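Local atomic coordinates of tryptophan halogenase superfamily (Brevundimonas sp. BAL3, PDB entry 6FRL), a protein that probably catalyses flavin-dependent halogenation of aromatic substrates, with a preference for bromination over chlorination. Residues A250-Q255 with A305-H310; L291-A296 with P319-F324; P282-A287 with Q499-L504. All coordinates share one frame; numbering follows the deposited sequence.

Contact 1: residues A250-Q255 with A305-H310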
loop_
_atom_site.group_PDB
_atom_site.type_symbol
_atom_site.label_atom_id
_atom_site.label_comp_id
_atom_site.label_asym_id
_atom_site.label_seq_id
_atom_site.Cartn_x
_atom_site.Cartn_y
_atom_site.Cartn_z
ATOM N N ALA B 250 -23.790 -19.276 15.674
ATOM C CA ALA B 250 -24.303 -20.513 15.092
ATOM C C ALA B 250 -24.811 -20.259 13.682
ATOM O O ALA B 250 -25.028 -19.095 13.294
ATOM C CB ALA B 250 -25.435 -21.051 15.937
ATOM N N ALA B 251 -25.010 -21.340 12.925
ATOM C CA ALA B 251 -25.583 -21.225 11.603
ATOM C C ALA B 251 -26.264 -22.506 11.115
ATOM O O ALA B 251 -25.838 -23.615 11.453
ATOM C CB ALA B 251 -24.505 -20.816 10.611
ATOM N N TYR B 252 -27.305 -22.331 10.299
ATOM C CA TYR B 252 -27.943 -23.412 9.576
ATOM C C TYR B 252 -27.728 -23.220 8.065
ATOM O O TYR B 252 -27.860 -22.112 7.550
ATOM C CB TYR B 252 -29.439 -23.425 9.869
ATOM C CG TYR B 252 -29.849 -24.163 11.133
ATOM C CD1 TYR B 252 -29.777 -25.542 11.205
ATOM C CD2 TYR B 252 -30.375 -23.476 12.226
ATOM C CE1 TYR B 252 -30.186 -26.214 12.332
ATOM C CE2 TYR B 252 -30.793 -24.138 13.361
ATOM C CZ TYR B 252 -30.689 -25.509 13.418
ATOM O OH TYR B 252 -31.081 -26.189 14.567
ATOM N N ALA B 253 -27.396 -24.292 7.350
ATOM C CA ALA B 253 -27.284 -24.231 5.888
ATOM C C ALA B 253 -28.112 -25.342 5.268
ATOM O O ALA B 253 -28.247 -26.429 5.858
ATOM C CB ALA B 253 -25.834 -24.359 5.447
ATOM N N VAL B 254 -28.641 -25.070 4.082
ATOM C CA VAL B 254 -29.431 -26.030 3.365
ATOM C C VAL B 254 -29.395 -25.683 1.868
ATOM O O VAL B 254 -29.595 -24.501 1.492
ATOM C CB VAL B 254 -30.881 -26.076 3.918
ATOM C CG1 VAL B 254 -31.583 -24.732 3.779
ATOM C CG2 VAL B 254 -31.720 -27.158 3.231
ATOM N N GLN B 255 -29.111 -26.705 1.038
ATOM C CA GLN B 255 -29.168 -26.559 -0.409
ATOM C C GLN B 255 -30.625 -26.632 -0.861
ATOM O O GLN B 255 -31.409 -27.414 -0.326
ATOM C CB GLN B 255 -28.338 -27.635 -1.150
ATOM C CG GLN B 255 -26.831 -27.544 -1.024
ATOM C CD GLN B 255 -26.221 -26.361 -1.774
ATOM O OE1 GLN B 255 -25.877 -25.346 -1.145
ATOM N NE2 GLN B 255 -26.055 -26.488 -3.101
ATOM N N ALA B 305 -37.754 -21.368 11.686
ATOM C CA ALA B 305 -38.956 -20.588 11.335
ATOM C C ALA B 305 -38.658 -19.336 10.496
ATOM O O ALA B 305 -39.497 -18.898 9.702
ATOM C CB ALA B 305 -39.729 -20.201 12.598
ATOM N N GLU B 306 -37.487 -18.747 10.692
ATOM C CA GLU B 306 -37.037 -17.631 9.847
ATOM C C GLU B 306 -36.478 -18.114 8.480
ATOM O O GLU B 306 -36.780 -17.520 7.435
ATOM C CB GLU B 306 -35.989 -16.795 10.601
ATOM C CG GLU B 306 -36.454 -16.270 11.949
ATOM C CD GLU B 306 -35.672 -15.075 12.444
ATOM O OE1 GLU B 306 -34.422 -15.156 12.557
ATOM O OE2 GLU B 306 -36.329 -14.052 12.727
ATOM N N LEU B 307 -35.699 -19.200 8.509
ATOM C CA LEU B 307 -34.977 -19.693 7.340
ATOM C C LEU B 307 -35.880 -20.414 6.351
ATOM O O LEU B 307 -35.975 -20.025 5.182
ATOM C CB LEU B 307 -33.845 -20.628 7.795
ATOM C CG LEU B 307 -32.852 -21.325 6.843
ATOM C CD1 LEU B 307 -32.127 -20.405 5.858
ATOM C CD2 LEU B 307 -31.859 -22.101 7.682
ATOM N N MET B 308 -36.583 -21.440 6.836
ATOM C CA MET B 308 -37.230 -22.447 5.953
ATOM C C MET B 308 -38.408 -21.957 5.106
ATOM O O MET B 308 -38.611 -22.491 4.024
ATOM C CB MET B 308 -37.591 -23.702 6.746
ATOM C CG MET B 308 -36.360 -24.430 7.338
ATOM S SD MET B 308 -35.088 -25.013 6.162
ATOM C CE MET B 308 -36.105 -26.034 5.112
ATOM N N PRO B 309 -39.158 -20.931 5.557
ATOM C CA PRO B 309 -40.183 -20.347 4.647
ATOM C C PRO B 309 -39.680 -19.416 3.548
ATOM O O PRO B 309 -40.494 -18.957 2.752
ATOM C CB PRO B 309 -41.095 -19.529 5.591
ATOM C CG PRO B 309 -40.711 -19.906 6.979
ATOM C CD PRO B 309 -39.304 -20.437 6.941
ATOM N N HIS B 310 -38.374 -19.109 3.517
ATOM C CA HIS B 310 -37.818 -18.062 2.622
ATOM C C HIS B 310 -36.591 -18.532 1.855
ATOM O O HIS B 310 -35.717 -17.723 1.531
ATOM C CB HIS B 310 -37.450 -16.799 3.432
ATOM C CG HIS B 310 -38.624 -16.144 4.082
ATOM N ND1 HIS B 310 -38.737 -16.010 5.453
ATOM C CD2 HIS B 310 -39.752 -15.606 3.549
ATOM C CE1 HIS B 310 -39.882 -15.414 5.735
ATOM N NE2 HIS B 310 -40.520 -15.166 4.600
#

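Contact 2: residues L291-A296 with P319-F324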
loop_
_atom_site.group_PDB
_atom_site.type_symbol
_atom_site.label_atom_id
_atom_site.label_comp_id
_atom_site.label_asym_id
_atom_site.label_seq_id
_atom_site.Cartn_x
_atom_site.Cartn_y
_atom_site.Cartn_z
ATOM N N LEU B 291 -28.889 -19.358 7.510
ATOM C CA LEU B 291 -29.131 -18.340 8.491
ATOM C C LEU B 291 -27.975 -18.391 9.477
ATOM O O LEU B 291 -27.678 -19.455 10.048
ATOM C CB LEU B 291 -30.456 -18.578 9.231
ATOM C CG LEU B 291 -30.970 -17.368 10.042
ATOM C CD1 LEU B 291 -31.900 -16.515 9.186
ATOM C CD2 LEU B 291 -31.665 -17.778 11.341
ATOM N N VAL B 292 -27.324 -17.240 9.650
ATOM C CA VAL B 292 -26.345 -17.005 10.730
ATOM C C VAL B 292 -27.073 -16.264 11.857
ATOM O O VAL B 292 -27.784 -15.312 11.572
ATOM C CB VAL B 292 -25.181 -16.117 10.219
ATOM C CG1 VAL B 292 -24.251 -15.698 11.374
ATOM C CG2 VAL B 292 -24.432 -16.834 9.099
ATOM N N PHE B 293 -26.889 -16.659 13.116
ATOM C CA PHE B 293 -27.681 -16.052 14.201
ATOM C C PHE B 293 -27.078 -16.225 15.600
ATOM O O PHE B 293 -26.138 -17.005 15.799
ATOM C CB PHE B 293 -29.097 -16.633 14.174
ATOM C CG PHE B 293 -29.146 -18.104 14.472
ATOM C CD1 PHE B 293 -28.904 -19.040 13.473
ATOM C CD2 PHE B 293 -29.404 -18.553 15.768
ATOM C CE1 PHE B 293 -28.930 -20.394 13.762
ATOM C CE2 PHE B 293 -29.428 -19.905 16.072
ATOM C CZ PHE B 293 -29.200 -20.830 15.064
ATOM N N SER B 294 -27.646 -15.486 16.564
ATOM C CA SER B 294 -27.276 -15.589 18.013
ATOM C C SER B 294 -28.184 -16.574 18.769
ATOM O O SER B 294 -29.359 -16.305 18.938
ATOM C CB SER B 294 -27.351 -14.214 18.693
ATOM O OG SER B 294 -27.098 -14.293 20.093
ATOM N N SER B 295 -27.640 -17.699 19.236
ATOM C CA SER B 295 -28.449 -18.705 19.971
ATOM C C SER B 295 -28.990 -18.134 21.297
ATOM O O SER B 295 -30.078 -18.499 21.727
ATOM C CB SER B 295 -27.701 -20.041 20.174
ATOM O OG SER B 295 -26.615 -19.925 21.060
ATOM N N ALA B 296 -28.260 -17.196 21.892
ATOM C CA ALA B 296 -28.743 -16.462 23.060
ATOM C C ALA B 296 -30.016 -15.612 22.832
ATOM O O ALA B 296 -30.639 -15.189 23.810
ATOM C CB ALA B 296 -27.617 -15.625 23.650
ATOM N N PRO B 319 -31.921 -29.026 7.268
ATOM C CA PRO B 319 -30.799 -28.162 7.640
ATOM C C PRO B 319 -29.829 -28.819 8.614
ATOM O O PRO B 319 -30.277 -29.507 9.529
ATOM C CB PRO B 319 -31.483 -26.963 8.316
ATOM C CG PRO B 319 -32.911 -27.024 7.880
ATOM C CD PRO B 319 -33.205 -28.471 7.747
ATOM N N ARG B 320 -28.525 -28.616 8.407
ATOM C CA ARG B 320 -27.517 -29.011 9.387
ATOM C C ARG B 320 -27.100 -27.771 10.148
ATOM O O ARG B 320 -26.947 -26.688 9.579
ATOM C CB ARG B 320 -26.292 -29.694 8.760
ATOM C CG ARG B 320 -26.473 -31.202 8.565
ATOM C CD ARG B 320 -25.108 -31.944 8.406
ATOM N NE ARG B 320 -24.410 -31.743 7.114
ATOM C CZ ARG B 320 -23.479 -30.808 6.840
ATOM N NH1 ARG B 320 -23.079 -29.914 7.751
ATOM N NH2 ARG B 320 -22.954 -30.753 5.618
ATOM N N ARG B 321 -26.905 -27.944 11.450
ATOM C CA ARG B 321 -26.366 -26.883 12.261
ATOM C C ARG B 321 -24.861 -26.945 12.146
ATOM O O ARG B 321 -24.297 -28.025 11.960
ATOM C CB ARG B 321 -26.803 -27.019 13.698
ATOM C CG ARG B 321 -27.106 -25.697 14.351
ATOM C CD ARG B 321 -27.418 -25.967 15.807
ATOM N NE ARG B 321 -27.678 -24.780 16.636
ATOM C CZ ARG B 321 -26.802 -24.146 17.425
ATOM N NH1 ARG B 321 -25.527 -24.515 17.483
ATOM N NH2 ARG B 321 -27.212 -23.120 18.160
ATOM N N ILE B 322 -24.232 -25.769 12.220
ATOM C CA ILE B 322 -22.770 -25.618 12.242
ATOM C C ILE B 322 -22.429 -24.676 13.409
ATOM O O ILE B 322 -23.048 -23.599 13.518
ATOM C CB ILE B 322 -22.223 -25.002 10.943
ATOM C CG1 ILE B 322 -22.858 -25.646 9.701
ATOM C CG2 ILE B 322 -20.708 -25.165 10.891
ATOM C CD1 ILE B 322 -22.663 -24.854 8.410
ATOM N N PRO B 323 -21.522 -25.098 14.327
ATOM C CA PRO B 323 -20.969 -24.112 15.269
ATOM C C PRO B 323 -20.007 -23.111 14.600
ATOM O O PRO B 323 -19.203 -23.448 13.712
ATOM C CB PRO B 323 -20.254 -24.966 16.333
ATOM C CG PRO B 323 -20.935 -26.285 16.273
ATOM C CD PRO B 323 -21.350 -26.476 14.832
ATOM N N PHE B 324 -20.160 -21.867 15.026
ATOM C CA PHE B 324 -19.366 -20.773 14.562
ATOM C C PHE B 324 -18.534 -20.467 15.746
ATOM O O PHE B 324 -19.047 -20.436 16.860
ATOM C CB PHE B 324 -20.255 -19.564 14.275
ATOM C CG PHE B 324 -20.699 -19.452 12.857
ATOM C CD1 PHE B 324 -20.740 -20.567 12.003
ATOM C CD2 PHE B 324 -21.082 -18.203 12.364
ATOM C CE1 PHE B 324 -21.141 -20.427 10.686
ATOM C CE2 PHE B 324 -21.488 -18.060 11.052
ATOM C CZ PHE B 324 -21.520 -19.173 10.213
#

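Contact 3: residues P282-A287 with Q499-L504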
loop_
_atom_site.group_PDB
_atom_site.type_symbol
_atom_site.label_atom_id
_atom_site.label_comp_id
_atom_site.label_asym_id
_atom_site.label_seq_id
_atom_site.Cartn_x
_atom_site.Cartn_y
_atom_site.Cartn_z
ATOM N N PRO B 282 -26.886 -18.169 -5.476
ATOM C CA PRO B 282 -27.475 -18.875 -6.595
ATOM C C PRO B 282 -26.444 -19.610 -7.463
ATOM O O PRO B 282 -25.485 -19.001 -7.935
ATOM C CB PRO B 282 -28.126 -17.756 -7.390
ATOM C CG PRO B 282 -27.369 -16.520 -7.054
ATOM C CD PRO B 282 -26.704 -16.722 -5.741
ATOM N N LEU B 283 -26.646 -20.921 -7.637
ATOM C CA LEU B 283 -25.982 -21.699 -8.701
ATOM C C LEU B 283 -26.926 -21.811 -9.883
ATOM O O LEU B 283 -28.043 -21.294 -9.819
ATOM C CB LEU B 283 -25.546 -23.084 -8.176
ATOM C CG LEU B 283 -24.658 -23.056 -6.912
ATOM C CD1 LEU B 283 -24.219 -24.442 -6.488
ATOM C CD2 LEU B 283 -23.440 -22.168 -7.096
ATOM N N ARG B 284 -26.477 -22.453 -10.961
ATOM C CA ARG B 284 -27.279 -22.553 -12.207
ATOM C C ARG B 284 -28.644 -23.207 -12.065
ATOM O O ARG B 284 -29.611 -22.675 -12.612
ATOM C CB ARG B 284 -26.501 -23.227 -13.353
ATOM C CG ARG B 284 -25.651 -22.242 -14.141
ATOM C CD ARG B 284 -25.343 -22.700 -15.557
ATOM N NE ARG B 284 -24.603 -23.962 -15.591
ATOM C CZ ARG B 284 -23.316 -24.128 -15.238
ATOM N NH1 ARG B 284 -22.553 -23.111 -14.792
ATOM N NH2 ARG B 284 -22.776 -25.357 -15.325
ATOM N N HIS B 285 -28.719 -24.338 -11.357
ATOM C CA HIS B 285 -30.007 -25.056 -11.097
ATOM C C HIS B 285 -30.288 -25.292 -9.592
ATOM O O HIS B 285 -31.292 -25.893 -9.219
ATOM C CB HIS B 285 -30.058 -26.418 -11.841
ATOM C CG HIS B 285 -29.642 -26.361 -13.285
ATOM N ND1 HIS B 285 -30.370 -25.697 -14.250
ATOM C CD2 HIS B 285 -28.584 -26.913 -13.929
ATOM C CE1 HIS B 285 -29.766 -25.824 -15.423
ATOM N NE2 HIS B 285 -28.680 -26.561 -15.255
ATOM N N ARG B 286 -29.415 -24.800 -8.730
ATOM C CA ARG B 286 -29.492 -25.031 -7.287
ATOM C C ARG B 286 -29.050 -23.766 -6.563
ATOM O O ARG B 286 -28.530 -22.835 -7.180
ATOM C CB ARG B 286 -28.593 -26.203 -6.873
ATOM C CG ARG B 286 -29.087 -27.589 -7.310
ATOM C CD ARG B 286 -27.937 -28.613 -7.470
ATOM N NE ARG B 286 -26.847 -28.441 -6.482
ATOM C CZ ARG B 286 -25.528 -28.321 -6.738
ATOM N NH1 ARG B 286 -25.016 -28.371 -7.980
ATOM N NH2 ARG B 286 -24.706 -28.148 -5.712
ATOM N N ALA B 287 -29.277 -23.713 -5.256
ATOM C CA ALA B 287 -28.782 -22.576 -4.494
ATOM C C ALA B 287 -28.356 -22.973 -3.091
ATOM O O ALA B 287 -28.916 -23.902 -2.510
ATOM C CB ALA B 287 -29.810 -21.467 -4.461
ATOM N N GLN B 499 -28.382 -15.021 -20.518
ATOM C CA GLN B 499 -27.724 -15.234 -21.831
ATOM C C GLN B 499 -26.266 -15.732 -21.727
ATOM O O GLN B 499 -25.805 -16.520 -22.562
ATOM C CB GLN B 499 -27.749 -13.953 -22.680
ATOM C CG GLN B 499 -27.089 -14.088 -24.053
ATOM C CD GLN B 499 -27.289 -12.849 -24.913
ATOM O OE1 GLN B 499 -28.435 -12.403 -25.120
ATOM N NE2 GLN B 499 -26.186 -12.258 -25.390
ATOM N N PHE B 500 -25.535 -15.223 -20.735
ATOM C CA PHE B 500 -24.161 -15.638 -20.473
ATOM C C PHE B 500 -24.116 -17.063 -19.950
ATOM O O PHE B 500 -23.211 -17.812 -20.284
ATOM C CB PHE B 500 -23.534 -14.712 -19.442
ATOM C CG PHE B 500 -22.069 -14.916 -19.278
ATOM C CD1 PHE B 500 -21.168 -14.309 -20.170
ATOM C CD2 PHE B 500 -21.580 -15.695 -18.260
ATOM C CE1 PHE B 500 -19.812 -14.496 -20.047
ATOM C CE2 PHE B 500 -20.210 -15.874 -18.123
ATOM C CZ PHE B 500 -19.334 -15.261 -19.010
ATOM N N LEU B 501 -25.100 -17.414 -19.126
ATOM C CA LEU B 501 -25.217 -18.764 -18.587
ATOM C C LEU B 501 -25.641 -19.792 -19.635
ATOM O O LEU B 501 -25.196 -20.940 -19.571
ATOM C CB LEU B 501 -26.203 -18.819 -17.411
ATOM C CG LEU B 501 -25.931 -17.907 -16.227
ATOM C CD1 LEU B 501 -26.942 -18.233 -15.131
ATOM C CD2 LEU B 501 -24.510 -18.009 -15.692
ATOM N N ALA B 502 -26.514 -19.398 -20.569
ATOM C CA ALA B 502 -26.902 -20.244 -21.720
ATOM C C ALA B 502 -25.715 -20.568 -22.643
ATOM O O ALA B 502 -25.693 -21.627 -23.255
ATOM C CB ALA B 502 -28.027 -19.582 -22.513
ATOM N N GLY B 503 -24.745 -19.654 -22.732
ATOM C CA GLY B 503 -23.469 -19.875 -23.446
ATOM C C GLY B 503 -22.427 -20.723 -22.725
ATOM O O GLY B 503 -21.369 -20.964 -23.274
ATOM N N LEU B 504 -22.716 -21.139 -21.494
ATOM C CA LEU B 504 -22.022 -22.239 -20.822
ATOM C C LEU B 504 -22.769 -23.605 -20.905
ATOM O O LEU B 504 -22.159 -24.646 -20.728
ATOM C CB LEU B 504 -21.800 -21.877 -19.346
ATOM C CG LEU B 504 -21.096 -20.549 -19.024
ATOM C CD1 LEU B 504 -21.176 -20.180 -17.541
ATOM C CD2 LEU B 504 -19.650 -20.573 -19.497
#

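Contact 1: residues A250-Q255 with A305-H310
Y252 and V254 on one strand of a mixed beta-sheet meet L307 of helix 300-307 and M308, the next residue. The helix lies in a beta-alpha-beta crossover: it links strands 286-293 and 314-323, which run parallel to each other on the two flanks of strand 250-257, and so it packs across the strand between them. Y252 and V254 are alternate residues, and both send their CB atoms toward L307 and M308. L307 points its own CB at the strand, and its CD2 methyl does the touching: chi1 -179° sends CG toward the strand, and from there L307 CD2 comes to 3.5 Å from Y252 CB. The same methyl, L307 CD2, also lies 4.0 Å from the backbone O of Y252. The phenol ring does not continue in that direction. With CG beside its own backbone N (chi1 -85°), it turns away from L307, back toward the A250 end of the strand, and packs on D300, A303 and L304; L307 approaches it obliquely. Two residues on, V254 puts CG1 4.2 Å from M308 SD. M308 has CB pointing to one side, and the bends of its side chain bring the sulfur back over the sheet, where it also touches P319. The contact is apolar throughout, with no hydrogen bond between the two segments; the carbonyl of V254 is taken by N289 instead. Beyond L307 the chain folds back: H310 N bonds to L307 O at 3.1 Å. H310 ND1 donates to E306 O over 3.2 Å, at 164°, with the oxygen in the ring plane.

Contact 2: residues L291-A296 with P319-F324
The chain around V292 and S295 runs almost perpendicular (92°) to the chain around R321 and F324, and even the closest CA atoms, those of V292 and F324, are 8.8 Å apart, since strand 250-257 lies between the two strands in the sheet. Strands 286-293 and 314-323 are parallel next-nearest neighbours, the two ends of a beta-alpha-beta unit, so side chains must pass over the middle strand on the two faces of the sheet. On the A251 face, both V292 methyls close on F324 CE2, CG1 at 3.6 Å and CG2 at 3.7 Å. The two side chains cross at about a right angle, and F324 goes on to make an edge-to-face stack with F346. On the Y252 face, R321 reaches out with its chain extended from CG to NE (chi2 -175°, chi3 177°). That stretch brings R321 NH2 to 3.7 Å from S295 CB, which lies at the edge of the guanidinium and in its plane, and to 4.3 Å from F293 CZ, met obliquely. The segments thus meet through apolar side chains and R321 NH2, with no hydrogen bond between them; a salt bridge from R321 NE to D300 probably steadies the charge.

Contact 3: residues P282-A287 with Q499-L504
R284, at the tip of the hairpin joining strands 276-282 and 286-293, reaches toward L501 in helix 497-502 and L504 just after it. The hairpin is tight: L283 N bonds to R286 O at 2.7 Å, leaving R284 and H285 as the turn. At the base of the side chain, R284 CB lies over the centre of the H285 ring, 4.3 Å above its plane. The next atom out, R284 CG, is 4.3 Å from L501 CD1. The torsion about CG-CD (chi3 -60°) turns NE out of line, and the chain becomes polar. NE forms a salt bridge with D505, the residue directly after L504. NH1 donates to M77 O, and weakly to A82 O, while NH2 donates to R78 O; M77 and R78 belong to the last turn of helix 73-79. R284 NH1 also passes 4.2 Å from L504 CD1, which approaches the guanidinium obliquely, and L504 itself rests on D74, M77 and R78. A buried cation is thus paired with one carboxylate and backbone carbonyls near a helix C-terminus, whose dipole would probably favour it, while L501 and L504 add loose apolar contact along it; through R284 the C-terminal tail is joined to the hairpin by charge as well as by contact.

Contacts 1 and 2 are neighbours, their centres about 9 Å apart, and they touch directly: A251 O and I322 N are 2.8 Å apart, a probable hydrogen bond between strands 250-257 and 314-323. Along the chain the two interlock, the order being 250-255, 291-296, 305-310, 319-324. Together they take in one crossover, strands 286-293 and 314-323 with helix 300-307, and the strand it passes over. Contact 3 lies about 23 Å from contact 1 and 29 Å from contact 2, centre to centre, at the start of strand 286-293, whose far end carries contact 2. Q255 of contact 1 packs against R286 of contact 3, which brings 499-504 back to a hairpin of the same sheet more than 200 residues earlier.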